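Local coordinates for leucine aminopeptidase 1 (Caenorhabditis elegans, PDB 2HC9), which releases N-terminal amino acids, preferably leucine, from peptides as a two-zinc M17 aminopeptidase and probably serves as a digestive enzyme, at residues R64-I75 and E96-T106. The protein carries 1 engineered substitution. Numbering follows the deposited sequence.
Sequences RHPLHYELAHLI and ELKPINYPEDT. With SO4 (sulfate ion), chain E.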
ATOM      1  N   ARG A  64      26.681  30.567 -11.191  1.00 23.97           N
ATOM      2  CA  ARG A  64      27.918  30.558 -10.424  1.00 27.41           C
ATOM      3  C   ARG A  64      29.096  30.229 -11.327  1.00 28.38           C
ATOM      4  O   ARG A  64      29.064  29.248 -12.078  1.00 26.11           O
ATOM      5  CB  ARG A  64      27.874  29.552  -9.264  1.00 29.22           C
ATOM      6  CG  ARG A  64      29.243  29.384  -8.581  1.00 32.52           C
ATOM      7  CD  ARG A  64      29.274  28.261  -7.589  1.00 37.07           C
ATOM      8  NE  ARG A  64      29.353  26.945  -8.211  1.00 37.78           N
ATOM      9  CZ  ARG A  64      28.417  25.993  -8.099  1.00 46.45           C
ATOM     10  NH1 ARG A  64      27.292  26.192  -7.396  1.00 31.67           N
ATOM     11  NH2 ARG A  64      28.606  24.828  -8.707  1.00 50.41           N
ATOM     12  N   HIS A  65      30.136  31.059 -11.249  1.00 21.23           N
ATOM     13  CA  HIS A  65      31.291  30.928 -12.113  1.00 16.58           C
ATOM     14  C   HIS A  65      32.597  30.906 -11.316  1.00 18.85           C
ATOM     15  O   HIS A  65      32.880  31.817 -10.535  1.00 21.67           O
ATOM     16  CB  HIS A  65      31.281  32.046 -13.152  1.00 24.73           C
ATOM     17  CG  HIS A  65      30.179  31.887 -14.153  1.00 29.35           C
ATOM     18  ND1 HIS A  65      28.897  32.328 -13.912  1.00 24.98           N
ATOM     19  CD2 HIS A  65      30.145  31.260 -15.357  1.00 30.45           C
ATOM     20  CE1 HIS A  65      28.124  32.013 -14.937  1.00 33.53           C
ATOM     21  NE2 HIS A  65      28.858  31.372 -15.834  1.00 35.35           N
ATOM     22  N   PRO A  66      33.393  29.860 -11.505  1.00 21.34           N
ATOM     23  CA  PRO A  66      34.656  29.744 -10.773  1.00 20.47           C
ATOM     24  C   PRO A  66      35.699  30.752 -11.295  1.00 21.34           C
ATOM     25  O   PRO A  66      35.790  30.996 -12.512  1.00 21.03           O
ATOM     26  CB  PRO A  66      35.088  28.305 -11.059  1.00 20.64           C
ATOM     27  CG  PRO A  66      34.482  28.024 -12.428  1.00 18.73           C
ATOM     28  CD  PRO A  66      33.141  28.709 -12.392  1.00 23.40           C
ATOM     29  N   LEU A  67      36.438  31.353 -10.369  1.00 19.45           N
ATOM     30  CA  LEU A  67      37.457  32.349 -10.707  1.00 21.42           C
ATOM     31  C   LEU A  67      38.854  31.811 -10.456  1.00 23.66           C
ATOM     32  O   LEU A  67      39.851  32.541 -10.571  1.00 24.93           O
ATOM     33  CB  LEU A  67      37.236  33.634  -9.897  1.00 23.31           C
ATOM     34  CG  LEU A  67      35.852  34.274 -10.056  1.00 20.28           C
ATOM     35  CD1 LEU A  67      35.753  35.535  -9.174  1.00 20.67           C
ATOM     36  CD2 LEU A  67      35.553  34.600 -11.524  1.00 21.68           C
ATOM     37  N   HIS A  68      38.921  30.523 -10.136  1.00 20.71           N
ATOM     38  CA  HIS A  68      40.163  29.858  -9.714  1.00 19.70           C
ATOM     39  C   HIS A  68      39.835  28.377  -9.691  1.00 19.31           C
ATOM     40  O   HIS A  68      38.663  28.018  -9.698  1.00 18.82           O
ATOM     41  CB  HIS A  68      40.581  30.330  -8.308  1.00 16.36           C
ATOM     42  CG  HIS A  68      41.907  29.798  -7.857  1.00 21.71           C
ATOM     43  ND1 HIS A  68      42.024  28.717  -7.010  1.00 21.56           N
ATOM     44  CD2 HIS A  68      43.169  30.196  -8.139  1.00 22.10           C
ATOM     45  CE1 HIS A  68      43.304  28.475  -6.784  1.00 24.29           C
ATOM     46  NE2 HIS A  68      44.021  29.361  -7.454  1.00 21.50           N
ATOM     47  N   TYR A  69      40.850  27.516  -9.706  1.00 19.85           N
ATOM     48  CA  TYR A  69      40.573  26.080  -9.670  1.00 19.51           C
ATOM     49  C   TYR A  69      39.930  25.571  -8.367  1.00 19.81           C
ATOM     50  O   TYR A  69      39.297  24.524  -8.383  1.00 18.20           O
ATOM     51  CB  TYR A  69      41.762  25.225 -10.131  1.00 22.12           C
ATOM     52  CG  TYR A  69      42.943  25.180  -9.176  1.00 24.11           C
ATOM     53  CD1 TYR A  69      42.973  24.284  -8.112  1.00 22.44           C
ATOM     54  CD2 TYR A  69      44.033  26.026  -9.353  1.00 23.83           C
ATOM     55  CE1 TYR A  69      44.063  24.237  -7.229  1.00 22.12           C
ATOM     56  CE2 TYR A  69      45.114  26.001  -8.467  1.00 23.91           C
ATOM     57  CZ  TYR A  69      45.117  25.105  -7.418  1.00 27.62           C
ATOM     58  OH  TYR A  69      46.187  25.082  -6.567  1.00 31.29           O
ATOM     59  N   GLU A  70      40.058  26.322  -7.265  1.00 19.00           N
ATOM     60  CA  GLU A  70      39.453  25.891  -5.987  1.00 20.01           C
ATOM     61  C   GLU A  70      39.069  26.991  -5.000  1.00 22.92           C
ATOM     62  O   GLU A  70      38.263  26.742  -4.106  1.00 21.87           O
ATOM     63  CB  GLU A  70      40.325  24.855  -5.276  1.00 21.63           C
ATOM     64  CG  GLU A  70      41.663  25.409  -4.837  1.00 19.83           C
ATOM     65  CD  GLU A  70      42.486  24.410  -4.050  1.00 24.24           C
ATOM     66  OE1 GLU A  70      42.068  23.237  -3.936  1.00 22.89           O
ATOM     67  OE2 GLU A  70      43.545  24.822  -3.518  1.00 26.86           O
ATOM     68  N   LEU A  71      39.640  28.182  -5.151  1.00 20.52           N
ATOM     69  CA  LEU A  71      39.579  29.204  -4.101  1.00 25.06           C
ATOM     70  C   LEU A  71      38.541  30.298  -4.316  1.00 23.85           C
ATOM     71  O   LEU A  71      38.330  31.129  -3.439  1.00 23.03           O
ATOM     72  CB  LEU A  71      40.940  29.884  -3.912  1.00 26.22           C
ATOM     73  CG  LEU A  71      42.041  29.060  -3.246  1.00 26.80           C
ATOM     74  CD1 LEU A  71      43.387  29.792  -3.331  1.00 27.35           C
ATOM     75  CD2 LEU A  71      41.685  28.661  -1.816  1.00 25.39           C
ATOM     76  N   ALA A  72      37.920  30.369  -5.486  1.00 20.86           N
ATOM     77  CA  ALA A  72      37.145  31.592  -5.761  1.00 19.22           C
ATOM     78  C   ALA A  72      35.975  31.413  -6.696  1.00 18.33           C
ATOM     79  O   ALA A  72      36.056  30.637  -7.654  1.00 19.02           O
ATOM     80  CB  ALA A  72      38.058  32.714  -6.289  1.00 19.96           C
ATOM     81  N   HIS A  73      34.908  32.171  -6.447  1.00 20.77           N
ATOM     82  CA  HIS A  73      33.664  32.063  -7.221  0.50 19.24           C
ATOM     83  C   HIS A  73      33.015  33.432  -7.395  1.00 20.94           C
ATOM     84  O   HIS A  73      33.092  34.266  -6.491  1.00 20.01           O
ATOM     85  CB  HIS A  73      32.673  31.163  -6.471  0.50 17.87           C
ATOM     86  CG  HIS A  73      33.123  29.745  -6.344  0.50 18.36           C
ATOM     87  ND1 HIS A  73      33.905  29.301  -5.299  0.50 15.88           N
ATOM     88  CD2 HIS A  73      32.901  28.670  -7.134  0.50 15.91           C
ATOM     89  CE1 HIS A  73      34.140  28.011  -5.450  0.50 16.51           C
ATOM     90  NE2 HIS A  73      33.544  27.605  -6.557  0.50 22.29           N
ATOM     91  N   LEU A  74      32.344  33.633  -8.526  1.00 18.64           N
ATOM     92  CA  LEU A  74      31.388  34.735  -8.685  1.00 18.22           C
ATOM     93  C   LEU A  74      29.974  34.132  -8.753  1.00 20.49           C
ATOM     94  O   LEU A  74      29.718  33.225  -9.539  1.00 22.04           O
ATOM     95  CB  LEU A  74      31.669  35.489  -9.992  1.00 19.20           C
ATOM     96  CG  LEU A  74      30.670  36.569 -10.451  1.00 19.71           C
ATOM     97  CD1 LEU A  74      30.705  37.777  -9.533  1.00 16.72           C
ATOM     98  CD2 LEU A  74      30.968  37.023 -11.861  1.00 24.84           C
ATOM     99  N   ILE A  75      29.076  34.662  -7.936  1.00 19.50           N
ATOM    100  CA  ILE A  75      27.667  34.279  -7.961  1.00 20.53           C
ATOM    101  C   ILE A  75      26.849  35.444  -8.532  1.00 19.41           C
ATOM    102  O   ILE A  75      26.810  36.536  -7.958  1.00 19.50           O
ATOM    103  CB  ILE A  75      27.160  33.877  -6.547  1.00 21.44           C
ATOM    104  CG1 ILE A  75      27.833  32.568  -6.105  1.00 21.50           C
ATOM    105  CG2 ILE A  75      25.609  33.739  -6.533  1.00 20.25           C
ATOM    106  CD1 ILE A  75      27.464  32.160  -4.641  1.00 21.93           C
ATOM    107  N   GLU A  96      23.202  28.632  -5.301  1.00 18.32           N
ATOM    108  CA  GLU A  96      24.521  28.615  -5.930  1.00 19.28           C
ATOM    109  C   GLU A  96      25.644  28.416  -4.917  1.00 18.21           C
ATOM    110  O   GLU A  96      26.680  27.834  -5.233  1.00 18.92           O
ATOM    111  CB  GLU A  96      24.766  29.929  -6.703  1.00 20.36           C
ATOM    112  CG  GLU A  96      23.787  30.178  -7.871  1.00 23.96           C
ATOM    113  CD  GLU A  96      23.750  29.072  -8.935  1.00 27.65           C
ATOM    114  OE1 GLU A  96      24.637  28.206  -8.981  1.00 25.02           O
ATOM    115  OE2 GLU A  96      22.817  29.103  -9.769  1.00 38.59           O
ATOM    116  N   LEU A  97      25.428  28.907  -3.701  1.00 18.11           N
ATOM    117  CA  LEU A  97      26.485  28.916  -2.686  1.00 19.65           C
ATOM    118  C   LEU A  97      26.528  27.614  -1.867  1.00 19.80           C
ATOM    119  O   LEU A  97      27.599  27.112  -1.539  1.00 19.17           O
ATOM    120  CB  LEU A  97      26.326  30.129  -1.765  1.00 20.11           C
ATOM    121  CG  LEU A  97      27.311  30.308  -0.585  1.00 17.26           C
ATOM    122  CD1 LEU A  97      28.778  30.369  -1.054  1.00 16.82           C
ATOM    123  CD2 LEU A  97      26.942  31.533   0.266  1.00 19.32           C
ATOM    124  N   LYS A  98      25.360  27.079  -1.515  1.00 18.36           N
ATOM    125  CA  LYS A  98      25.312  25.899  -0.638  1.00 20.23           C
ATOM    126  C   LYS A  98      26.198  24.747  -1.109  1.00 19.84           C
ATOM    127  O   LYS A  98      26.835  24.104  -0.275  1.00 25.10           O
ATOM    128  CB  LYS A  98      23.850  25.445  -0.397  1.00 19.61           C
ATOM    129  CG  LYS A  98      23.660  24.363   0.648  1.00 24.56           C
ATOM    130  CD  LYS A  98      24.083  24.848   2.035  1.00 23.75           C
ATOM    131  CE  LYS A  98      24.070  23.697   3.034  1.00 24.34           C
ATOM    132  NZ  LYS A  98      25.306  22.923   2.887  1.00 22.15           N
ATOM    133  N   PRO A  99      26.272  24.481  -2.438  1.00 21.47           N
ATOM    134  CA  PRO A  99      27.185  23.427  -2.901  1.00 22.51           C
ATOM    135  C   PRO A  99      28.672  23.680  -2.747  1.00 24.81           C
ATOM    136  O   PRO A  99      29.456  22.727  -2.821  1.00 26.61           O
ATOM    137  CB  PRO A  99      26.880  23.338  -4.414  1.00 22.47           C
ATOM    138  CG  PRO A  99      25.508  23.900  -4.550  1.00 23.09           C
ATOM    139  CD  PRO A  99      25.496  25.023  -3.577  1.00 22.27           C
ATOM    140  N   ILE A 100      29.077  24.942  -2.611  1.00 23.22           N
ATOM    141  CA  ILE A 100      30.497  25.243  -2.609  1.00 21.99           C
ATOM    142  C   ILE A 100      31.197  24.643  -1.394  1.00 20.50           C
ATOM    143  O   ILE A 100      30.749  24.799  -0.264  1.00 21.65           O
ATOM    144  CB  ILE A 100      30.773  26.743  -2.716  1.00 23.59           C
ATOM    145  CG1 ILE A 100      30.283  27.265  -4.073  1.00 21.20           C
ATOM    146  CG2 ILE A 100      32.281  27.041  -2.514  1.00 24.55           C
ATOM    147  CD1 ILE A 100      30.354  28.793  -4.169  1.00 25.68           C
ATOM    148  N   ASN A 101      32.310  23.962  -1.659  1.00 22.36           N
ATOM    149  CA  ASN A 101      33.224  23.526  -0.607  1.00 22.12           C
ATOM    150  C   ASN A 101      34.540  24.276  -0.652  1.00 27.55           C
ATOM    151  O   ASN A 101      35.002  24.660  -1.734  1.00 31.53           O
ATOM    152  CB  ASN A 101      33.445  22.027  -0.718  1.00 28.06           C
ATOM    153  CG  ASN A 101      32.166  21.243  -0.491  1.00 22.88           C
ATOM    154  OD1 ASN A 101      31.341  21.600   0.352  1.00 27.97           O
ATOM    155  ND2 ASN A 101      31.981  20.185  -1.272  1.00 30.88           N
ATOM    156  N   TYR A 102      35.137  24.510   0.515  1.00 22.18           N
ATOM    157  CA  TYR A 102      36.416  25.244   0.596  1.00 20.78           C
ATOM    158  C   TYR A 102      37.539  24.227   0.833  1.00 23.19           C
ATOM    159  O   TYR A 102      37.350  23.246   1.573  1.00 23.03           O
ATOM    160  CB  TYR A 102      36.374  26.294   1.730  1.00 18.69           C
ATOM    161  CG  TYR A 102      35.141  27.151   1.658  1.00 17.60           C
ATOM    162  CD1 TYR A 102      35.053  28.184   0.725  1.00 19.58           C
ATOM    163  CD2 TYR A 102      34.034  26.913   2.502  1.00 16.45           C
ATOM    164  CE1 TYR A 102      33.917  28.954   0.618  1.00 20.06           C
ATOM    165  CE2 TYR A 102      32.858  27.706   2.397  1.00 17.80           C
ATOM    166  CZ  TYR A 102      32.824  28.725   1.448  1.00 20.22           C
ATOM    167  OH  TYR A 102      31.711  29.525   1.302  1.00 19.77           O
ATOM    168  N   PRO A 103      38.710  24.435   0.200  1.00 22.15           N
ATOM    169  CA  PRO A 103      39.821  23.531   0.492  1.00 24.66           C
ATOM    170  C   PRO A 103      40.067  23.373   1.985  1.00 25.97           C
ATOM    171  O   PRO A 103      39.870  24.301   2.765  1.00 24.83           O
ATOM    172  CB  PRO A 103      41.019  24.186  -0.215  1.00 23.60           C
ATOM    173  CG  PRO A 103      40.393  24.953  -1.338  1.00 26.83           C
ATOM    174  CD  PRO A 103      39.077  25.467  -0.794  1.00 21.84           C
ATOM    175  N   GLU A 104      40.468  22.169   2.364  1.00 24.51           N
ATOM    176  CA  GLU A 104      40.731  21.771   3.744  1.00 28.99           C
ATOM    177  C   GLU A 104      41.519  22.832   4.551  1.00 25.80           C
ATOM    178  O   GLU A 104      41.238  23.079   5.724  1.00 26.34           O
ATOM    179  CB  GLU A 104      41.484  20.428   3.647  1.00 34.23           C
ATOM    180  CG  GLU A 104      42.146  19.886   4.855  1.00 43.92           C
ATOM    181  CD  GLU A 104      43.454  20.566   5.159  1.00 31.38           C
ATOM    182  OE1 GLU A 104      44.408  20.526   4.333  1.00 35.47           O
ATOM    183  OE2 GLU A 104      43.508  21.145   6.249  1.00 37.88           O
ATOM    184  N   ASP A 105      42.507  23.459   3.927  1.00 21.87           N
ATOM    185  CA  ASP A 105      43.377  24.387   4.649  1.00 23.86           C
ATOM    186  C   ASP A 105      43.000  25.869   4.500  1.00 27.66           C
ATOM    187  O   ASP A 105      43.766  26.757   4.893  1.00 22.05           O
ATOM    188  CB  ASP A 105      44.840  24.173   4.231  1.00 30.39           C
ATOM    189  CG  ASP A 105      45.052  24.288   2.721  1.00 30.40           C
ATOM    190  OD1 ASP A 105      44.062  24.273   1.955  1.00 29.39           O
ATOM    191  OD2 ASP A 105      46.224  24.405   2.290  1.00 26.76           O
ATOM    192  N   THR A 106      41.832  26.147   3.925  1.00 23.69           N
ATOM    193  CA  THR A 106      41.267  27.500   3.966  1.00 23.40           C
ATOM    194  C   THR A 106      41.122  28.022   5.402  1.00 23.18           C
ATOM    195  O   THR A 106      40.565  27.339   6.262  1.00 25.73           O
ATOM    196  CB  THR A 106      39.877  27.529   3.297  1.00 23.32           C
ATOM    197  OG1 THR A 106      39.980  26.994   1.971  1.00 22.44           O
ATOM    198  CG2 THR A 106      39.352  28.957   3.230  1.00 19.07           C
TER
HETATM  199  S   SO4 E 901      27.048  20.366   4.562  1.00 38.58           S
HETATM  200  O1  SO4 E 901      27.606  21.663   4.163  1.00 41.26           O
HETATM  201  O2  SO4 E 901      27.632  19.939   5.835  1.00 38.74           O
HETATM  202  O3  SO4 E 901      25.583  20.510   4.663  1.00 29.74           O
HETATM  203  O4  SO4 E 901      27.358  19.320   3.587  1.00 39.62           O
HETATM  204  O   HOH W   1      36.155  27.631  -2.637  1.00 45.69           O
HETATM  205  O   HOH W   2      36.044  25.023  -4.587  1.00 62.67           O
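Arg64 and Glu96 meet at one end of this contact and Glu70 and Pro103 at the other, as the antiparallel hairpin of strands 63-66 and 72-77 packs against the end of helix 90-97, the type I turn Leu97-Ile100 and the loop that follows, with CA atoms 6.0 Å apart at Arg64-Glu96. The hairpin forms one margin, within the chain, of the mixed sheet of the macro-type N-terminal domain, and 96-106 leads from the helix toward strand 108-114 across one side of that sheet. With CG anti to the backbone N (chi1 171°) and a bend at chi3, Arg64 lays its aliphatic part past Ile100 and brings NH1 to Glu96 O, 2.8 Å away, on a lone pair in the carbonyl plane, though the N-H...O angle is bent to 142°. The carboxylate of Glu96 adds only a long salt bridge, OE1 to NH1 at 3.7 Å, well out of the guanidinium plane. Ile75 lies beside this pair, its CD1 3.7 Å from Leu97 CB. In the conformer of His73 given, CD1 of Ile100 lies over one imidazole face in a CH-pi contact, 3.7 Å from the centroid and 14° off the normal. The backbones are wider apart here, CA atoms of His73 and Ile100 8.8 Å distant, and close again toward Pro103; two waters lie within hydrogen-bonding reach of both Glu70 O and Asn101 O, one link to Asn101 O being weak. At the far end Leu71 CD2 touches Pro103 CG, and the Glu70 side chain, extended beyond CG, runs obliquely over the same atom. Glu70 OE2 forms a salt bridge with Arg58 of the second subunit, which also packs on Pro103, so this end borders a subunit interface, where Glu70 CD lies 3.5 Å from Pro103 CG.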